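Local coordinates for protein exported gluconolactonase (Xanthomonas campestris pv. campestris, PDB 3DR2) that probably hydrolyses glucono-lactone to gluconate in the secondary pathways of glucose metabolism, as a calcium-binding six-bladed beta-propeller of the SMP-30/gluconolactonase family, at residues A[8-13]-A[75-80]; A[166-171]-A[181-186]; A[232-237]-A[261-266]. All blocks are in the same frame, centred on the assembly; numbering follows the deposited sequence.

In the fold
The three contacts are spread round a six-bladed propeller and do not touch one another. Contact 1 and contact 2 each pair strands of a single sheet, in different blades on opposite sides of the chain's centre, about 39 Å apart between centres. In contact 1 the N-terminal segment adds the outermost strand, 6-8, alongside strand 78-83, mainly by backbone atoms and one arginine; contact 2 is a hairpin with an arginine, salt-bridged to an aspartate, whose guanidinium lies flat on a histidine ring. Contact 3 is different in kind: it joins two neighbouring sheets by apolar packing around phenylalanines. All three are partly buried, with contact 3 nearest the centre of the chain.

Contact 1. Residues A[8-13]-A[75-80]; sequences RPAGPA and DGTVDV
Arg8 lays its aliphatic part over Val78, CB to CB 3.7 Å, with CD reaching CG2 of the valine. CG stands anti to the backbone N (chi1 -175°) and the chain stays extended to NE, which carries the guanidinium past the valine and back over the 8-13 loop. There NH1 donates to Gly76 O at 2.9 Å, approaching from above the carbonyl plane, and also to Gly11 O. NH2 meets Pro12 O close to the guanidinium plane. An arginine suits the place because one flat group with several N-H bonds can gather carbonyls from both segments and hold the loop curled around it. The backbones run antiparallel: Val78 N donates to Arg8 O at 3.1 Å, and the return bond from Arg8 N to Val78 O is weak. This hydrogen-bonded pair adds strand 6-8 to the blade sheet beside strand 78-83, so that the N-terminal segment supplies an extra outer strand to a propeller blade. Beyond it, Gly11 N donates a hydrogen bond to Asp75 O at 2.9 Å. Asp75 forms an Asx turn, its OD1 taking Thr77 N, which shapes the bend leading into the strand. Gly76 suits this bend because its phi of 99° is readily reached by glycine, and its backbone lies close to Gly11 O and the Arg8 guanidinium. The short side chain of Ala10 fits against two polar groups of the turn, its CB 3.0 Å from Asp75 OD2 and also close to Thr77 OG1. Tyr41 of strand 38-41 touches both Arg8 and Val78, so this pair also packs on the neighbouring sheet.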
# COMPACT_ATOMS: atom_id res chain seq x y z
N ARG A 8 1.74 -12.51 10.58
CA ARG A 8 0.89 -12.65 11.75
C ARG A 8 1.23 -13.98 12.42
O ARG A 8 1.20 -15.03 11.78
CB ARG A 8 -0.61 -12.65 11.41
CG ARG A 8 -1.51 -12.67 12.67
CD ARG A 8 -2.96 -13.02 12.35
NE ARG A 8 -3.87 -12.85 13.48
CZ ARG A 8 -4.07 -13.75 14.45
NH1 ARG A 8 -3.43 -14.90 14.44
NH2 ARG A 8 -4.95 -13.49 15.41
N PRO A 9 1.59 -13.95 13.70
CA PRO A 9 1.92 -15.21 14.38
C PRO A 9 0.66 -16.04 14.62
O PRO A 9 -0.45 -15.52 14.56
CB PRO A 9 2.56 -14.74 15.69
CG PRO A 9 1.86 -13.45 15.96
CD PRO A 9 1.83 -12.80 14.58
N ALA A 10 0.84 -17.33 14.87
CA ALA A 10 -0.30 -18.19 15.14
C ALA A 10 -1.00 -17.59 16.35
O ALA A 10 -0.37 -16.92 17.17
CB ALA A 10 0.18 -19.61 15.45
N GLY A 11 -2.30 -17.81 16.46
CA GLY A 11 -3.03 -17.26 17.58
C GLY A 11 -4.50 -17.14 17.27
O GLY A 11 -4.89 -17.03 16.10
N PRO A 12 -5.36 -17.16 18.30
CA PRO A 12 -6.81 -17.07 18.14
C PRO A 12 -7.30 -15.78 17.48
O PRO A 12 -6.69 -14.72 17.62
CB PRO A 12 -7.34 -17.23 19.56
CG PRO A 12 -6.24 -16.64 20.39
CD PRO A 12 -5.00 -17.21 19.73
N ALA A 13 -8.41 -15.90 16.77
CA ALA A 13 -9.01 -14.76 16.10
C ALA A 13 -9.67 -13.90 17.18
O ALA A 13 -9.92 -14.36 18.29
CB ALA A 13 -10.05 -15.23 15.09
N ASP A 75 -4.16 -22.22 12.04
CA ASP A 75 -3.76 -21.96 13.42
C ASP A 75 -3.68 -20.44 13.65
O ASP A 75 -3.26 -19.97 14.70
CB ASP A 75 -2.42 -22.63 13.73
CG ASP A 75 -1.25 -21.96 13.05
OD1 ASP A 75 -1.42 -21.45 11.93
OD2 ASP A 75 -0.15 -21.96 13.65
N GLY A 76 -4.11 -19.69 12.63
CA GLY A 76 -4.12 -18.24 12.73
C GLY A 76 -2.95 -17.53 12.08
O GLY A 76 -2.96 -16.31 11.92
N THR A 77 -1.93 -18.30 11.72
CA THR A 77 -0.74 -17.74 11.09
C THR A 77 -1.08 -17.19 9.71
O THR A 77 -1.94 -17.73 9.02
CB THR A 77 0.34 -18.80 10.90
OG1 THR A 77 0.73 -19.33 12.17
CG2 THR A 77 1.57 -18.20 10.21
N VAL A 78 -0.42 -16.09 9.34
CA VAL A 78 -0.60 -15.50 8.02
C VAL A 78 0.81 -15.35 7.46
O VAL A 78 1.67 -14.71 8.07
CB VAL A 78 -1.29 -14.12 8.06
CG1 VAL A 78 -1.42 -13.57 6.64
CG2 VAL A 78 -2.68 -14.25 8.69
N ASP A 79 1.04 -15.96 6.30
CA ASP A 79 2.34 -15.92 5.63
C ASP A 79 2.22 -15.21 4.29
O ASP A 79 1.14 -15.15 3.71
CB ASP A 79 2.85 -17.34 5.38
CG ASP A 79 3.11 -18.11 6.65
OD1 ASP A 79 3.82 -17.56 7.51
OD2 ASP A 79 2.61 -19.25 6.77
N VAL A 80 3.33 -14.67 3.81
CA VAL A 80 3.34 -14.02 2.51
C VAL A 80 3.62 -15.14 1.50
O VAL A 80 4.69 -15.75 1.53
CB VAL A 80 4.45 -12.95 2.41
CG1 VAL A 80 4.47 -12.36 1.00
CG2 VAL A 80 4.21 -11.85 3.44

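Contact 2. Residues A[166-171]-A[181-186]; sequences LAHHSV and LQRMAD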
# COMPACT_ATOMS: atom_id res chain seq x y z
N LEU A 166 -8.05 -1.89 -25.49
CA LEU A 166 -9.31 -2.52 -25.88
C LEU A 166 -10.44 -1.51 -25.69
O LEU A 166 -10.40 -0.70 -24.77
CB LEU A 166 -9.56 -3.76 -25.03
CG LEU A 166 -8.49 -4.85 -25.08
CD1 LEU A 166 -8.88 -6.01 -24.18
CD2 LEU A 166 -8.30 -5.33 -26.51
N ALA A 167 -11.44 -1.56 -26.57
CA ALA A 167 -12.57 -0.65 -26.49
C ALA A 167 -13.77 -1.33 -25.84
O ALA A 167 -14.92 -1.03 -26.15
CB ALA A 167 -12.95 -0.17 -27.89
N HIS A 168 -13.49 -2.24 -24.92
CA HIS A 168 -14.54 -2.95 -24.22
C HIS A 168 -14.03 -3.55 -22.92
O HIS A 168 -12.84 -3.85 -22.79
CB HIS A 168 -15.10 -4.06 -25.13
CG HIS A 168 -14.04 -4.91 -25.77
ND1 HIS A 168 -13.50 -6.03 -25.16
CD2 HIS A 168 -13.39 -4.79 -26.95
CE1 HIS A 168 -12.58 -6.56 -25.94
NE2 HIS A 168 -12.49 -5.82 -27.03
N HIS A 169 -14.93 -3.68 -21.95
CA HIS A 169 -14.63 -4.27 -20.64
C HIS A 169 -15.38 -5.59 -20.74
O HIS A 169 -16.60 -5.61 -20.62
CB HIS A 169 -15.24 -3.46 -19.50
CG HIS A 169 -14.85 -2.02 -19.50
ND1 HIS A 169 -15.47 -1.09 -18.68
CD2 HIS A 169 -13.92 -1.34 -20.20
CE1 HIS A 169 -14.94 0.10 -18.89
NE2 HIS A 169 -13.99 -0.02 -19.81
N SER A 170 -14.66 -6.69 -20.94
CA SER A 170 -15.34 -7.96 -21.12
C SER A 170 -15.16 -9.02 -20.06
O SER A 170 -14.31 -8.91 -19.18
CB SER A 170 -14.92 -8.55 -22.47
OG SER A 170 -15.06 -7.61 -23.51
N VAL A 171 -16.00 -10.04 -20.16
CA VAL A 171 -15.93 -11.22 -19.30
C VAL A 171 -15.35 -12.19 -20.32
O VAL A 171 -15.89 -12.33 -21.41
CB VAL A 171 -17.32 -11.73 -18.87
CG1 VAL A 171 -17.19 -13.09 -18.21
CG2 VAL A 171 -17.96 -10.75 -17.90
N LEU A 181 -8.25 -16.92 -25.98
CA LEU A 181 -9.21 -16.19 -25.16
C LEU A 181 -10.51 -16.03 -25.92
O LEU A 181 -10.52 -15.81 -27.13
CB LEU A 181 -8.67 -14.81 -24.81
CG LEU A 181 -8.04 -14.59 -23.43
CD1 LEU A 181 -7.69 -13.12 -23.27
CD2 LEU A 181 -9.02 -15.02 -22.35
N GLN A 182 -11.62 -16.12 -25.19
CA GLN A 182 -12.94 -15.97 -25.78
C GLN A 182 -13.65 -14.78 -25.14
O GLN A 182 -13.87 -14.75 -23.93
CB GLN A 182 -13.79 -17.22 -25.53
CG GLN A 182 -13.26 -18.48 -26.16
CD GLN A 182 -13.80 -19.72 -25.47
OE1 GLN A 182 -13.43 -20.01 -24.33
NE2 GLN A 182 -14.69 -20.43 -26.14
N ARG A 183 -13.99 -13.79 -25.97
CA ARG A 183 -14.71 -12.61 -25.51
C ARG A 183 -16.16 -13.07 -25.41
O ARG A 183 -16.83 -13.29 -26.42
CB ARG A 183 -14.55 -11.51 -26.56
CG ARG A 183 -15.29 -10.21 -26.29
CD ARG A 183 -15.00 -9.26 -27.43
NE ARG A 183 -15.81 -8.05 -27.40
CZ ARG A 183 -15.70 -7.07 -28.30
NH1 ARG A 183 -14.81 -7.18 -29.28
NH2 ARG A 183 -16.48 -6.00 -28.22
N MET A 184 -16.64 -13.21 -24.18
CA MET A 184 -17.99 -13.72 -23.94
C MET A 184 -19.09 -12.68 -23.79
O MET A 184 -20.26 -12.96 -24.05
CB MET A 184 -17.97 -14.63 -22.72
CG MET A 184 -16.81 -15.62 -22.72
SD MET A 184 -16.75 -16.67 -24.20
CE MET A 184 -18.42 -17.23 -24.20
N ALA A 185 -18.73 -11.48 -23.35
CA ALA A 185 -19.71 -10.42 -23.18
C ALA A 185 -19.02 -9.12 -22.81
O ALA A 185 -17.95 -9.13 -22.21
CB ALA A 185 -20.70 -10.80 -22.09
N ASP A 186 -19.63 -8.00 -23.18
CA ASP A 186 -19.07 -6.71 -22.84
C ASP A 186 -20.00 -6.08 -21.81
O ASP A 186 -21.22 -6.15 -21.94
CB ASP A 186 -18.97 -5.81 -24.08
CG ASP A 186 -18.15 -6.43 -25.20
OD1 ASP A 186 -17.20 -7.19 -24.91
OD2 ASP A 186 -18.46 -6.15 -26.37
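Strands 169-171 and 182-186 pair as the antiparallel arms of a hairpin, the axes of these short segments approaching to 4.7 Å at 122°, with a classic beta bulge where Met184 and Ala185 both face Val171. Val171 N donates to Ala185 O at 3.0 Å, while Val171 O accepts from Met184 N, so one residue serves both sides of the bulge. Ser170 and Asp186 form a non-hydrogen-bonded pair and turn their side chains to the same face. There Ser170 OG gives its proton to Asp186 OD1 at 2.6 Å, on the anti side, tilted somewhat out of the carboxylate plane, and itself accepts from His168 ND1. Arg183 grips the same carboxylate side-on: NE donates to the syn lone pair of OD1, and NH2 forms the salt bridge with OD2 at 2.7 Å. Held flat in this way, the guanidinium lies on the His168 ring, centres 3.6 Å apart and planes at 10°. Arg183 reaches it because its chain is fully extended, and its CD adds a CH-pi contact over the same face; Leu166 CB lies over the rim of the opposite face. The aspartate probably offsets the arginine's charge against the ring. Tyr172, of the partner strand, touches Arg183; outside the hairpin, so does Tyr125 of strand 122-125, Trp145 of strand 144-147 packs on Val171 and Met184, and Arg230 of strand 226-234 donates to Asp186 O.

Contact 3. Residues A[232-237]-A[261-266]; sequences HFASVP and CVFDSD
Ala234 sets its CB over one face of the Phe263 ring, 4.0 Å from the centroid and 23° off the ring normal, a CH-pi contact that forms the tight middle of this junction. The small alanine suits the spot, for the ring occupies much of the 8.2 Å between Ala234 CA and Phe263 CA. Phe263 CG lies anti to the carbonyl carbon (chi1 -55°), which turns the ring toward the 232-237 segment. Val236 CG1 meets the edge of the same ring near CZ, at 4.1 Å, and its side chain crosses that of the phenylalanine at about a right angle. Next along, Cys261 SG touches Pro237 CD at 3.6 Å and also Val236 CG1; the large, polarisable sulfur packs well on the apolar proline and valine carbons of the loop after strand 226-234. Phe233 packs from the other end, CE1 against Phe263 CB at 4.2 Å, while its edge points at backbone carbonyls: CZ is 3.5 Å from Asp264 O, and CE2 is equally near Ser265 O. The weakly positive ring edge is suited to these oxygens. Toward the turn at 264-266 the contact becomes loose. Ser265 and Asp266 are exposed, start their side chains away from the other segment and meet Phe233 through backbone atoms, whereas Asp264 OD2 turns to Gln268 N. The bulge at Phe233 and Ala234, both facing Ile217, probably helps bring both side chains to this seam. Tyr203 meets Phe233 edge-to-face, and Leu252 also touches it. Apolar packing of this kind, between the last strand of one sheet and an inner strand of the next, is how adjacent blades of a beta-propeller close against each other.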
# COMPACT_ATOMS: atom_id res chain seq x y z
N HIS A 232 -30.96 -8.22 -15.15
CA HIS A 232 -30.60 -7.72 -13.83
C HIS A 232 -30.98 -8.79 -12.82
O HIS A 232 -32.09 -9.31 -12.85
CB HIS A 232 -31.35 -6.42 -13.54
CG HIS A 232 -31.25 -5.98 -12.11
ND1 HIS A 232 -32.04 -6.52 -11.11
CD2 HIS A 232 -30.47 -5.05 -11.51
CE1 HIS A 232 -31.75 -5.93 -9.96
NE2 HIS A 232 -30.80 -5.04 -10.18
N PHE A 233 -30.05 -9.12 -11.92
CA PHE A 233 -30.31 -10.12 -10.90
C PHE A 233 -30.59 -9.49 -9.55
O PHE A 233 -31.56 -9.85 -8.88
CB PHE A 233 -29.14 -11.10 -10.79
CG PHE A 233 -29.25 -12.05 -9.63
CD1 PHE A 233 -28.52 -11.83 -8.46
CD2 PHE A 233 -30.10 -13.15 -9.70
CE1 PHE A 233 -28.65 -12.69 -7.37
CE2 PHE A 233 -30.23 -14.02 -8.61
CZ PHE A 233 -29.50 -13.79 -7.45
N ALA A 234 -29.75 -8.56 -9.13
CA ALA A 234 -29.96 -7.91 -7.85
C ALA A 234 -29.11 -6.67 -7.66
O ALA A 234 -28.12 -6.47 -8.35
CB ALA A 234 -29.70 -8.89 -6.71
N SER A 235 -29.54 -5.84 -6.72
CA SER A 235 -28.83 -4.62 -6.37
C SER A 235 -28.61 -4.74 -4.87
O SER A 235 -29.50 -5.19 -4.16
CB SER A 235 -29.68 -3.37 -6.65
OG SER A 235 -29.96 -3.23 -8.03
N VAL A 236 -27.43 -4.37 -4.39
CA VAL A 236 -27.21 -4.43 -2.95
C VAL A 236 -27.68 -3.10 -2.38
O VAL A 236 -27.57 -2.06 -3.03
CB VAL A 236 -25.72 -4.65 -2.59
CG1 VAL A 236 -25.30 -6.05 -3.01
CG2 VAL A 236 -24.83 -3.60 -3.26
N PRO A 237 -28.23 -3.12 -1.16
CA PRO A 237 -28.72 -1.89 -0.53
C PRO A 237 -27.72 -0.74 -0.50
O PRO A 237 -28.08 0.40 -0.80
CB PRO A 237 -29.11 -2.36 0.87
CG PRO A 237 -29.56 -3.76 0.63
CD PRO A 237 -28.48 -4.28 -0.30
N CYS A 261 -24.38 -9.40 1.67
CA CYS A 261 -25.81 -9.59 1.43
C CYS A 261 -26.00 -10.99 0.88
O CYS A 261 -25.20 -11.45 0.07
CB CYS A 261 -26.33 -8.57 0.41
SG CYS A 261 -26.20 -6.84 0.89
N VAL A 262 -27.06 -11.66 1.31
CA VAL A 262 -27.34 -13.00 0.84
C VAL A 262 -28.66 -13.02 0.08
O VAL A 262 -29.69 -12.57 0.59
CB VAL A 262 -27.42 -14.00 2.02
CG1 VAL A 262 -27.50 -15.42 1.50
CG2 VAL A 262 -26.21 -13.82 2.93
N PHE A 263 -28.62 -13.51 -1.16
CA PHE A 263 -29.80 -13.60 -2.01
C PHE A 263 -30.05 -15.06 -2.38
O PHE A 263 -29.10 -15.84 -2.47
CB PHE A 263 -29.59 -12.84 -3.32
CG PHE A 263 -29.19 -11.41 -3.16
CD1 PHE A 263 -27.86 -11.05 -2.99
CD2 PHE A 263 -30.16 -10.40 -3.19
CE1 PHE A 263 -27.49 -9.71 -2.87
CE2 PHE A 263 -29.80 -9.06 -3.07
CZ PHE A 263 -28.46 -8.72 -2.91
N ASP A 264 -31.31 -15.43 -2.60
CA ASP A 264 -31.61 -16.79 -3.02
C ASP A 264 -31.49 -16.77 -4.54
O ASP A 264 -31.25 -15.71 -5.12
CB ASP A 264 -33.01 -17.23 -2.55
CG ASP A 264 -34.15 -16.46 -3.21
OD1 ASP A 264 -35.29 -16.56 -2.70
OD2 ASP A 264 -33.93 -15.78 -4.23
N SER A 265 -31.64 -17.92 -5.18
CA SER A 265 -31.50 -17.98 -6.63
C SER A 265 -32.52 -17.14 -7.41
O SER A 265 -32.32 -16.86 -8.59
CB SER A 265 -31.57 -19.44 -7.10
OG SER A 265 -32.81 -20.02 -6.77
N ASP A 266 -33.60 -16.74 -6.76
CA ASP A 266 -34.60 -15.93 -7.44
C ASP A 266 -34.31 -14.44 -7.28
O ASP A 266 -35.08 -13.60 -7.74
CB ASP A 266 -36.01 -16.25 -6.93
CG ASP A 266 -36.41 -17.69 -7.19
OD1 ASP A 266 -36.26 -18.16 -8.34
OD2 ASP A 266 -36.89 -18.36 -6.25